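Local coordinates for type IV pilus secretin PilQ family protein (Vibrio cholerae, PDB 6W6M) that probably forms the outer-membrane channel through which the type IV competence pilus passes, as a secretin ring of fourteen copies, at residues N334-L338 with S410-N414. Sequence-based numbering, arbitrary orientation.
Sequences NLEEL and SALQN
Glu336 and Gln413 reach out side by side from a non-hydrogen-bonded pair of antiparallel strands, their CA atoms 4.3 Å apart. Both place CG anti to the backbone N and stay extended beyond it, which brings carboxylate and amide level with each other, stacked with their planes 6° apart. Nearer the backbone, Glu336 CG lies 3.6 Å from Leu412 O, while Gln413 CG packs in the same manner against Leu335 O. Further along this face the end of the Leu338 side chain leans toward the other strand, and its CD2 branch touches Ala411 CB at 3.8 Å. Strands 320-347 and 404-429 are long members of the secretin β-barrel wall; strand 549-568 bonds to the other edge of 334-338, and Gln413 and Asn414 pair with a strand of the second subunit, carrying the sheet across the interface. On the opposite face Leu335 and Asn414 cross obliquely. With CG between its backbone N and carbonyl carbon (chi1 71°), the Asn414 amide leans across the pair, and OD1 lies 3.2 Å from Leu335 CB. Glu337 and Leu412 share that face, where the Glu337 carboxylate makes weak hydrogen bonds to Ser384, Thr385 and Ser386 and Leu412 packs on Ser386 and Asn388. Reciprocal backbone bonds join both hydrogen-bonded pairs, Leu335 with Asn414 and Glu337 with Leu412; the straightest runs from Glu337 N to Leu412 O, with 169° at the hydrogen. Leu412 O also receives a CA-H...O contact from Glu336 CA at 3.4 Å.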
loop_
_atom_site.group_PDB
_atom_site.type_symbol
_atom_site.label_atom_id
_atom_site.label_comp_id
_atom_site.label_asym_id
_atom_site.label_seq_id
_atom_site.Cartn_x
_atom_site.Cartn_y
_atom_site.Cartn_z
ATOM N N ASN A 334 -42.590 -33.927 -32.704
ATOM C CA ASN A 334 -42.929 -34.366 -34.054
ATOM C C ASN A 334 -42.360 -33.411 -35.091
ATOM O O ASN A 334 -42.313 -32.200 -34.874
ATOM C CB ASN A 334 -44.436 -34.453 -34.250
ATOM C CG ASN A 334 -45.051 -35.599 -33.498
ATOM O OD1 ASN A 334 -44.377 -36.570 -33.173
ATOM N ND2 ASN A 334 -46.338 -35.492 -33.202
ATOM N N LEU A 335 -41.976 -33.957 -36.245
ATOM C CA LEU A 335 -41.388 -33.145 -37.312
ATOM C C LEU A 335 -41.734 -33.747 -38.666
ATOM O O LEU A 335 -41.783 -34.974 -38.792
ATOM C CB LEU A 335 -39.881 -33.062 -37.131
ATOM C CG LEU A 335 -39.091 -32.117 -38.021
ATOM C CD1 LEU A 335 -37.926 -31.567 -37.270
ATOM C CD2 LEU A 335 -38.604 -32.862 -39.223
ATOM N N GLU A 336 -41.962 -32.895 -39.676
ATOM C CA GLU A 336 -42.239 -33.349 -41.035
ATOM C C GLU A 336 -41.803 -32.324 -42.078
ATOM O O GLU A 336 -42.054 -31.125 -41.932
ATOM C CB GLU A 336 -43.709 -33.642 -41.202
ATOM C CG GLU A 336 -44.068 -34.181 -42.548
ATOM C CD GLU A 336 -45.531 -34.500 -42.649
ATOM O OE1 GLU A 336 -46.252 -34.254 -41.659
ATOM O OE2 GLU A 336 -45.967 -34.993 -43.709
ATOM N N GLU A 337 -41.180 -32.808 -43.149
ATOM C CA GLU A 337 -40.700 -31.938 -44.219
ATOM C C GLU A 337 -40.852 -32.549 -45.616
ATOM O O GLU A 337 -40.579 -33.726 -45.821
ATOM C CB GLU A 337 -39.238 -31.573 -43.969
ATOM C CG GLU A 337 -38.711 -30.468 -44.865
ATOM C CD GLU A 337 -37.263 -30.134 -44.576
ATOM O OE1 GLU A 337 -36.584 -30.952 -43.923
ATOM O OE2 GLU A 337 -36.801 -29.054 -45.004
ATOM N N LEU A 338 -41.284 -31.730 -46.571
ATOM C CA LEU A 338 -41.474 -32.140 -47.960
ATOM C C LEU A 338 -40.758 -31.187 -48.913
ATOM O O LEU A 338 -40.834 -29.972 -48.755
ATOM C CB LEU A 338 -42.957 -32.169 -48.329
ATOM C CG LEU A 338 -43.915 -33.153 -47.667
ATOM C CD1 LEU A 338 -45.324 -32.881 -48.094
ATOM C CD2 LEU A 338 -43.560 -34.581 -47.961
ATOM N N SER A 410 -38.527 -35.445 -52.262
ATOM C CA SER A 410 -37.875 -35.871 -51.031
ATOM C C SER A 410 -38.757 -35.547 -49.839
ATOM O O SER A 410 -39.557 -34.613 -49.875
ATOM C CB SER A 410 -36.501 -35.226 -50.864
ATOM O OG SER A 410 -36.620 -33.829 -50.734
ATOM N N ALA A 411 -38.588 -36.326 -48.774
ATOM C CA ALA A 411 -39.495 -36.271 -47.638
ATOM C C ALA A 411 -38.777 -36.711 -46.372
ATOM O O ALA A 411 -37.710 -37.327 -46.420
ATOM C CB ALA A 411 -40.723 -37.137 -47.880
ATOM N N LEU A 412 -39.379 -36.376 -45.229
ATOM C CA LEU A 412 -38.912 -36.848 -43.930
ATOM C C LEU A 412 -40.016 -36.673 -42.903
ATOM O O LEU A 412 -40.795 -35.726 -42.990
ATOM C CB LEU A 412 -37.661 -36.095 -43.474
ATOM C CG LEU A 412 -37.107 -36.442 -42.094
ATOM C CD1 LEU A 412 -36.660 -37.877 -42.052
ATOM C CD2 LEU A 412 -35.961 -35.532 -41.751
ATOM N N GLN A 413 -40.116 -37.588 -41.935
ATOM C CA GLN A 413 -41.098 -37.490 -40.855
ATOM C C GLN A 413 -40.656 -38.256 -39.603
ATOM O O GLN A 413 -40.605 -39.480 -39.634
ATOM C CB GLN A 413 -42.451 -38.026 -41.314
ATOM C CG GLN A 413 -43.557 -37.824 -40.293
ATOM C CD GLN A 413 -44.919 -38.204 -40.826
ATOM O OE1 GLN A 413 -45.067 -38.540 -41.998
ATOM N NE2 GLN A 413 -45.926 -38.157 -39.963
ATOM N N ASN A 414 -40.343 -37.569 -38.500
ATOM C CA ASN A 414 -39.933 -38.311 -37.315
ATOM C C ASN A 414 -40.663 -37.827 -36.073
ATOM O O ASN A 414 -41.430 -36.864 -36.112
ATOM C CB ASN A 414 -38.423 -38.266 -37.095
ATOM C CG ASN A 414 -37.936 -36.933 -36.671
ATOM O OD1 ASN A 414 -38.477 -35.912 -37.067
ATOM N ND2 ASN A 414 -36.889 -36.923 -35.867
#